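Local atomic coordinates of membrane-bound lytic murein transglycosylase (Agrobacterium tumefaciens, PDB entry 2PNW), a protein that probably cleaves the glycan strands of bacterial peptidoglycan as a lytic transglycosylase of the MltA family, forming anhydromuropeptides at the membrane. Residues A[21-33]-A[68-80]. Sequence-based numbering, arbitrary orientation.
Sequences GQDDPRKLFPAMA and QVNSPEQARQFFE
The type I beta turn from Pro25 to Leu28 and the helix start after it lie against the first turns of helix 72-80; the axes of the segments 28-33 and 72-80 approach to 12.4 Å at 49°, and the backbones come nearest at Asp24 and Pro72. Aromatic side chains dominate the part of the contact around Phe29. The Phe29 ring pushes its edge against the face of Phe78, planes at 70°, with Phe29 CZ 3.6 Å from Phe78 CD2, while the Phe79 ring meets the Phe29 ring obliquely, the two side chains coming from opposite directions. Val69 CG2 makes an off-centre CH-pi contact with the Phe29 ring, and Ala75 CB touches both Phe29 CE1 and Pro25 CG, 3.8 Å from each. Met32, bent at its last torsion, brings CE to 3.8 Å from Phe79 CZ.

Toward Gly21 the packing turns polar. Arg26 lays its guanidinium over Pro72, with CZ 3.6 Å from Pro72 CD, and is held in that pose by Asp24, whose two carboxylate oxygens it grips side-on through NE and NH2. Asp24 OD1 also accepts from Arg26 N, closing an Asx turn. Arg76 NH1 donates to Asp23 O (2.8 Å, 157°), the acceptor lying in the guanidinium plane, while Gly21 O sits over one face; a salt bridge from NH2 to Glu73 OE2 steadies the same group. The Asp23 carboxylate bonds Arg285 and Leu319 N. Ser71 N-caps helix 72-80. The Phe29-Phe78-Phe79 aromatic cluster joins turn and helices between helix 54-66 and strand 316-324 of the 3D domain, a double-psi beta-barrel relative.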
ATOM      1  N   GLY A  21      -5.092   5.256 -25.675  1.00 30.14           N
ATOM      2  CA  GLY A  21      -4.306   5.917 -26.706  1.00 30.22           C
ATOM      3  C   GLY A  21      -3.544   7.157 -26.282  1.00 30.74           C
ATOM      4  O   GLY A  21      -2.593   7.576 -26.965  1.00 31.54           O
ATOM      5  N   GLN A  22      -3.954   7.764 -25.173  1.00 29.75           N
ATOM      6  CA  GLN A  22      -3.311   8.985 -24.703  1.00 29.85           C
ATOM      7  C   GLN A  22      -2.334   8.753 -23.535  1.00 29.07           C
ATOM      8  O   GLN A  22      -1.668   9.689 -23.084  1.00 28.62           O
ATOM      9  CB  GLN A  22      -4.371  10.031 -24.322  1.00 30.22           C
ATOM     10  CG  GLN A  22      -5.131  10.625 -25.541  1.00 32.89           C
ATOM     11  CD  GLN A  22      -5.901   9.577 -26.323  1.00 35.13           C
ATOM     12  OE1 GLN A  22      -6.803   8.928 -25.787  1.00 37.59           O
ATOM     13  NE2 GLN A  22      -5.546   9.399 -27.600  1.00 36.42           N
ATOM     14  N   ASP A  23      -2.256   7.514 -23.048  1.00 28.23           N
ATOM     15  CA  ASP A  23      -1.392   7.201 -21.898  1.00 27.55           C
ATOM     16  C   ASP A  23       0.049   6.951 -22.334  1.00 27.13           C
ATOM     17  O   ASP A  23       0.298   6.393 -23.405  1.00 26.12           O
ATOM     18  CB  ASP A  23      -1.941   5.988 -21.129  1.00 27.36           C
ATOM     19  CG  ASP A  23      -1.265   5.796 -19.762  1.00 29.28           C
ATOM     20  OD1 ASP A  23      -0.958   6.805 -19.077  1.00 27.44           O
ATOM     21  OD2 ASP A  23      -1.052   4.629 -19.376  1.00 28.48           O
ATOM     22  N   ASP A  24       1.000   7.387 -21.505  1.00 26.77           N
ATOM     23  CA  ASP A  24       2.416   7.133 -21.731  1.00 26.47           C
ATOM     24  C   ASP A  24       2.932   6.216 -20.611  1.00 25.52           C
ATOM     25  O   ASP A  24       3.327   6.718 -19.554  1.00 25.97           O
ATOM     26  CB  ASP A  24       3.222   8.450 -21.727  1.00 26.91           C
ATOM     27  CG  ASP A  24       4.735   8.218 -21.821  1.00 28.78           C
ATOM     28  OD1 ASP A  24       5.177   7.053 -21.980  1.00 26.57           O
ATOM     29  OD2 ASP A  24       5.504   9.206 -21.727  1.00 28.17           O
ATOM     30  N   PRO A  25       2.918   4.884 -20.827  1.00 24.34           N
ATOM     31  CA  PRO A  25       3.362   3.950 -19.765  1.00 22.73           C
ATOM     32  C   PRO A  25       4.877   3.644 -19.716  1.00 22.52           C
ATOM     33  O   PRO A  25       5.292   2.569 -19.199  1.00 21.60           O
ATOM     34  CB  PRO A  25       2.545   2.683 -20.077  1.00 23.03           C
ATOM     35  CG  PRO A  25       2.506   2.665 -21.606  1.00 22.72           C
ATOM     36  CD  PRO A  25       2.399   4.157 -22.008  1.00 24.28           C
ATOM     37  N   ARG A  26       5.709   4.556 -20.216  1.00 20.43           N
ATOM     38  CA  ARG A  26       7.160   4.297 -20.249  1.00 20.76           C
ATOM     39  C   ARG A  26       7.799   4.039 -18.889  1.00 20.22           C
ATOM     40  O   ARG A  26       8.747   3.266 -18.817  1.00 20.26           O
ATOM     41  CB  ARG A  26       7.931   5.404 -21.006  1.00 20.58           C
ATOM     42  CG  ARG A  26       7.904   5.175 -22.509  1.00 19.24           C
ATOM     43  CD  ARG A  26       8.647   6.297 -23.266  1.00 22.50           C
ATOM     44  NE  ARG A  26       7.979   7.581 -23.070  1.00 23.90           N
ATOM     45  CZ  ARG A  26       8.427   8.743 -23.543  1.00 28.37           C
ATOM     46  NH1 ARG A  26       9.528   8.785 -24.287  1.00 27.49           N
ATOM     47  NH2 ARG A  26       7.758   9.853 -23.281  1.00 27.18           N
ATOM     48  N   LYS A  27       7.286   4.661 -17.825  1.00 19.22           N
ATOM     49  CA  LYS A  27       7.860   4.432 -16.478  1.00 20.58           C
ATOM     50  C   LYS A  27       7.635   3.006 -15.952  1.00 19.91           C
ATOM     51  O   LYS A  27       8.263   2.594 -14.971  1.00 20.73           O
ATOM     52  CB  LYS A  27       7.293   5.409 -15.464  1.00 20.83           C
ATOM     53  CG  LYS A  27       7.771   6.839 -15.650  1.00 22.95           C
ATOM     54  CD  LYS A  27       7.237   7.731 -14.534  1.00 28.12           C
ATOM     55  CE  LYS A  27       7.657   9.182 -14.799  1.00 31.84           C
ATOM     56  NZ  LYS A  27       7.312  10.054 -13.649  1.00 33.90           N
ATOM     57  N   LEU A  28       6.751   2.262 -16.605  1.00 18.72           N
ATOM     58  CA  LEU A  28       6.488   0.879 -16.183  1.00 18.73           C
ATOM     59  C   LEU A  28       7.598  -0.058 -16.575  1.00 18.77           C
ATOM     60  O   LEU A  28       7.686  -1.139 -16.030  1.00 18.77           O
ATOM     61  CB  LEU A  28       5.180   0.354 -16.771  1.00 18.29           C
ATOM     62  CG  LEU A  28       3.905   1.137 -16.441  1.00 18.91           C
ATOM     63  CD1 LEU A  28       2.723   0.247 -16.763  1.00 20.59           C
ATOM     64  CD2 LEU A  28       3.838   1.611 -14.981  1.00 20.06           C
ATOM     65  N   PHE A  29       8.446   0.340 -17.533  1.00 18.21           N
ATOM     66  CA  PHE A  29       9.486  -0.563 -18.006  1.00 17.91           C
ATOM     67  C   PHE A  29      10.634  -0.745 -17.003  1.00 17.89           C
ATOM     68  O   PHE A  29      10.982  -1.906 -16.674  1.00 17.11           O
ATOM     69  CB  PHE A  29       9.910  -0.171 -19.430  1.00 19.04           C
ATOM     70  CG  PHE A  29       8.863  -0.527 -20.443  1.00 20.30           C
ATOM     71  CD1 PHE A  29       7.740   0.282 -20.614  1.00 20.15           C
ATOM     72  CD2 PHE A  29       8.960  -1.706 -21.168  1.00 21.54           C
ATOM     73  CE1 PHE A  29       6.748  -0.058 -21.521  1.00 20.70           C
ATOM     74  CE2 PHE A  29       7.958  -2.067 -22.079  1.00 23.01           C
ATOM     75  CZ  PHE A  29       6.850  -1.231 -22.254  1.00 23.19           C
ATOM     76  N   PRO A  30      11.175   0.366 -16.450  1.00 17.44           N
ATOM     77  CA  PRO A  30      12.085   0.141 -15.333  1.00 17.58           C
ATOM     78  C   PRO A  30      11.445  -0.587 -14.142  1.00 17.15           C
ATOM     79  O   PRO A  30      12.121  -1.338 -13.469  1.00 16.99           O
ATOM     80  CB  PRO A  30      12.495   1.555 -14.900  1.00 18.17           C
ATOM     81  CG  PRO A  30      12.272   2.408 -16.094  1.00 18.47           C
ATOM     82  CD  PRO A  30      11.059   1.806 -16.780  1.00 18.16           C
ATOM     83  N   ALA A  31      10.177  -0.313 -13.855  1.00 16.63           N
ATOM     84  CA  ALA A  31       9.513  -0.983 -12.731  1.00 16.63           C
ATOM     85  C   ALA A  31       9.411  -2.486 -13.016  1.00 15.85           C
ATOM     86  O   ALA A  31       9.666  -3.300 -12.125  1.00 16.53           O
ATOM     87  CB  ALA A  31       8.124  -0.383 -12.482  1.00 16.14           C
ATOM     88  N   MET A  32       9.037  -2.848 -14.243  1.00 14.80           N
ATOM     89  CA  MET A  32       8.979  -4.279 -14.634  1.00 15.47           C
ATOM     90  C   MET A  32      10.374  -4.930 -14.520  1.00 16.46           C
ATOM     91  O   MET A  32      10.506  -6.088 -14.093  1.00 16.61           O
ATOM     92  CB  MET A  32       8.424  -4.434 -16.066  1.00 16.04           C
ATOM     93  CG  MET A  32       6.866  -4.281 -16.192  1.00 16.40           C
ATOM     94  SD  MET A  32       6.173  -4.828 -17.828  1.00 12.05           S
ATOM     95  CE  MET A  32       6.904  -3.497 -18.809  1.00 20.72           C
ATOM     96  N   ALA A  33      11.424  -4.195 -14.903  1.00 15.75           N
ATOM     97  CA  ALA A  33      12.801  -4.701 -14.693  1.00 16.54           C
ATOM     98  C   ALA A  33      13.134  -4.963 -13.205  1.00 16.18           C
ATOM     99  O   ALA A  33      13.832  -5.940 -12.865  1.00 16.84           O
ATOM    100  CB  ALA A  33      13.836  -3.739 -15.340  1.00 17.69           C
ATOM    101  N   GLN A  68      12.880  -3.033 -26.878  1.00 39.65           N
ATOM    102  CA  GLN A  68      13.437  -1.697 -26.798  1.00 41.21           C
ATOM    103  C   GLN A  68      12.310  -0.735 -27.077  1.00 40.81           C
ATOM    104  O   GLN A  68      11.758  -0.709 -28.174  1.00 42.07           O
ATOM    105  CB  GLN A  68      14.589  -1.524 -27.796  1.00 41.99           C
ATOM    106  CG  GLN A  68      15.332  -0.193 -27.667  1.00 45.95           C
ATOM    107  CD  GLN A  68      15.985   0.008 -26.304  1.00 49.69           C
ATOM    108  OE1 GLN A  68      16.605  -0.907 -25.748  1.00 51.80           O
ATOM    109  NE2 GLN A  68      15.852   1.219 -25.763  1.00 52.04           N
ATOM    110  N   VAL A  69      11.946   0.030 -26.059  1.00 39.95           N
ATOM    111  CA  VAL A  69      10.840   0.959 -26.137  1.00 39.25           C
ATOM    112  C   VAL A  69      11.442   2.346 -26.077  1.00 38.98           C
ATOM    113  O   VAL A  69      12.253   2.625 -25.193  1.00 39.54           O
ATOM    114  CB  VAL A  69       9.824   0.707 -24.983  1.00 38.90           C
ATOM    115  CG1 VAL A  69       9.086   1.964 -24.622  1.00 39.27           C
ATOM    116  CG2 VAL A  69       8.859  -0.402 -25.383  1.00 39.06           C
ATOM    117  N   ASN A  70      11.071   3.191 -27.037  1.00 38.17           N
ATOM    118  CA  ASN A  70      11.653   4.523 -27.198  1.00 37.69           C
ATOM    119  C   ASN A  70      10.644   5.635 -27.525  1.00 36.06           C
ATOM    120  O   ASN A  70      11.039   6.696 -28.038  1.00 36.35           O
ATOM    121  CB  ASN A  70      12.744   4.508 -28.278  1.00 38.48           C
ATOM    122  CG  ASN A  70      14.048   3.882 -27.798  1.00 41.77           C
ATOM    123  OD1 ASN A  70      14.550   4.203 -26.711  1.00 46.38           O
ATOM    124  ND2 ASN A  70      14.624   3.000 -28.627  1.00 44.53           N
ATOM    125  N   SER A  71       9.362   5.390 -27.252  1.00 33.27           N
ATOM    126  CA  SER A  71       8.298   6.382 -27.426  1.00 31.03           C
ATOM    127  C   SER A  71       7.053   5.897 -26.686  1.00 29.74           C
ATOM    128  O   SER A  71       6.932   4.701 -26.438  1.00 29.21           O
ATOM    129  CB  SER A  71       7.972   6.534 -28.907  1.00 31.45           C
ATOM    130  OG  SER A  71       7.365   5.351 -29.391  1.00 30.18           O
ATOM    131  N   PRO A  72       6.123   6.811 -26.332  1.00 28.76           N
ATOM    132  CA  PRO A  72       4.849   6.366 -25.750  1.00 28.28           C
ATOM    133  C   PRO A  72       4.150   5.324 -26.619  1.00 28.30           C
ATOM    134  O   PRO A  72       3.620   4.345 -26.098  1.00 26.70           O
ATOM    135  CB  PRO A  72       4.026   7.655 -25.675  1.00 28.56           C
ATOM    136  CG  PRO A  72       5.061   8.722 -25.506  1.00 28.47           C
ATOM    137  CD  PRO A  72       6.221   8.285 -26.362  1.00 28.12           C
ATOM    138  N   GLU A  73       4.194   5.514 -27.941  1.00 28.44           N
ATOM    139  CA  GLU A  73       3.545   4.580 -28.865  1.00 28.54           C
ATOM    140  C   GLU A  73       4.176   3.194 -28.798  1.00 27.43           C
ATOM    141  O   GLU A  73       3.464   2.200 -28.764  1.00 27.20           O
ATOM    142  CB  GLU A  73       3.567   5.115 -30.312  1.00 29.16           C
ATOM    143  CG  GLU A  73       3.059   4.123 -31.374  1.00 33.25           C
ATOM    144  CD  GLU A  73       1.596   3.705 -31.201  1.00 40.19           C
ATOM    145  OE1 GLU A  73       1.226   2.596 -31.664  1.00 45.08           O
ATOM    146  OE2 GLU A  73       0.801   4.468 -30.608  1.00 44.60           O
ATOM    147  N   GLN A  74       5.507   3.129 -28.780  1.00 26.58           N
ATOM    148  CA  GLN A  74       6.196   1.827 -28.676  1.00 25.94           C
ATOM    149  C   GLN A  74       5.896   1.137 -27.343  1.00 25.20           C
ATOM    150  O   GLN A  74       5.761  -0.096 -27.278  1.00 24.21           O
ATOM    151  CB  GLN A  74       7.686   1.990 -28.850  1.00 26.47           C
ATOM    152  CG  GLN A  74       8.095   2.120 -30.314  1.00 28.36           C
ATOM    153  CD  GLN A  74       9.533   2.528 -30.468  1.00 31.25           C
ATOM    154  OE1 GLN A  74      10.298   2.516 -29.508  1.00 31.14           O
ATOM    155  NE2 GLN A  74       9.915   2.901 -31.685  1.00 33.45           N
ATOM    156  N   ALA A  75       5.770   1.941 -26.292  1.00 24.57           N
ATOM    157  CA  ALA A  75       5.407   1.429 -24.949  1.00 23.73           C
ATOM    158  C   ALA A  75       4.005   0.809 -24.930  1.00 23.86           C
ATOM    159  O   ALA A  75       3.813  -0.307 -24.448  1.00 23.61           O
ATOM    160  CB  ALA A  75       5.507   2.548 -23.939  1.00 23.73           C
ATOM    161  N   ARG A  76       3.014   1.532 -25.444  1.00 24.16           N
ATOM    162  CA  ARG A  76       1.655   0.983 -25.548  1.00 24.71           C
ATOM    163  C   ARG A  76       1.644  -0.268 -26.426  1.00 24.75           C
ATOM    164  O   ARG A  76       0.951  -1.240 -26.106  1.00 25.00           O
ATOM    165  CB  ARG A  76       0.660   2.019 -26.102  1.00 23.87           C
ATOM    166  CG  ARG A  76       0.402   3.202 -25.179  1.00 26.08           C
ATOM    167  CD  ARG A  76      -0.737   4.072 -25.689  1.00 25.82           C
ATOM    168  NE  ARG A  76      -0.416   4.620 -27.007  1.00 29.37           N
ATOM    169  CZ  ARG A  76       0.158   5.803 -27.218  1.00 31.45           C
ATOM    170  NH1 ARG A  76       0.488   6.593 -26.195  1.00 31.58           N
ATOM    171  NH2 ARG A  76       0.401   6.202 -28.463  1.00 32.27           N
ATOM    172  N   GLN A  77       2.402  -0.243 -27.529  1.00 24.36           N
ATOM    173  CA  GLN A  77       2.420  -1.361 -28.477  1.00 24.78           C
ATOM    174  C   GLN A  77       2.956  -2.621 -27.831  1.00 24.11           C
ATOM    175  O   GLN A  77       2.483  -3.721 -28.116  1.00 24.11           O
ATOM    176  CB  GLN A  77       3.243  -1.029 -29.736  1.00 25.34           C
ATOM    177  CG  GLN A  77       3.208  -2.149 -30.799  1.00 29.27           C
ATOM    178  CD  GLN A  77       1.814  -2.363 -31.386  1.00 33.82           C
ATOM    179  OE1 GLN A  77       1.217  -1.442 -31.939  1.00 36.19           O
ATOM    180  NE2 GLN A  77       1.299  -3.583 -31.274  1.00 33.70           N
ATOM    181  N   PHE A  78       3.949  -2.471 -26.960  1.00 22.91           N
ATOM    182  CA  PHE A  78       4.423  -3.614 -26.208  1.00 22.10           C
ATOM    183  C   PHE A  78       3.263  -4.370 -25.546  1.00 21.92           C
ATOM    184  O   PHE A  78       3.159  -5.605 -25.663  1.00 22.53           O
ATOM    185  CB  PHE A  78       5.414  -3.190 -25.118  1.00 21.34           C
ATOM    186  CG  PHE A  78       5.758  -4.314 -24.184  1.00 21.18           C
ATOM    187  CD1 PHE A  78       6.645  -5.310 -24.588  1.00 21.03           C
ATOM    188  CD2 PHE A  78       5.167  -4.399 -22.911  1.00 21.31           C
ATOM    189  CE1 PHE A  78       6.942  -6.406 -23.742  1.00 23.04           C
ATOM    190  CE2 PHE A  78       5.442  -5.471 -22.070  1.00 20.96           C
ATOM    191  CZ  PHE A  78       6.341  -6.482 -22.484  1.00 20.56           C
ATOM    192  N   PHE A  79       2.410  -3.637 -24.836  1.00 21.60           N
ATOM    193  CA  PHE A  79       1.289  -4.261 -24.114  1.00 22.18           C
ATOM    194  C   PHE A  79       0.236  -4.838 -25.055  1.00 23.21           C
ATOM    195  O   PHE A  79      -0.296  -5.927 -24.803  1.00 23.25           O
ATOM    196  CB  PHE A  79       0.667  -3.292 -23.088  1.00 21.30           C
ATOM    197  CG  PHE A  79       1.588  -2.986 -21.939  1.00 21.30           C
ATOM    198  CD1 PHE A  79       1.796  -3.928 -20.921  1.00 20.63           C
ATOM    199  CD2 PHE A  79       2.304  -1.796 -21.906  1.00 22.11           C
ATOM    200  CE1 PHE A  79       2.688  -3.669 -19.867  1.00 19.69           C
ATOM    201  CE2 PHE A  79       3.207  -1.538 -20.859  1.00 21.43           C
ATOM    202  CZ  PHE A  79       3.397  -2.479 -19.850  1.00 18.76           C
ATOM    203  N   GLU A  80      -0.070  -4.104 -26.123  1.00 24.10           N
ATOM    204  CA  GLU A  80      -1.021  -4.582 -27.149  1.00 24.92           C
ATOM    205  C   GLU A  80      -0.603  -5.890 -27.791  1.00 25.08           C
ATOM    206  O   GLU A  80      -1.446  -6.728 -28.049  1.00 25.86           O
ATOM    207  CB  GLU A  80      -1.254  -3.515 -28.225  1.00 25.60           C
ATOM    208  CG  GLU A  80      -1.768  -2.217 -27.633  1.00 29.03           C
ATOM    209  CD  GLU A  80      -2.334  -1.266 -28.660  1.00 35.97           C
ATOM    210  OE1 GLU A  80      -2.914  -1.756 -29.662  1.00 38.78           O
ATOM    211  OE2 GLU A  80      -2.207  -0.030 -28.447  1.00 35.89           O
TER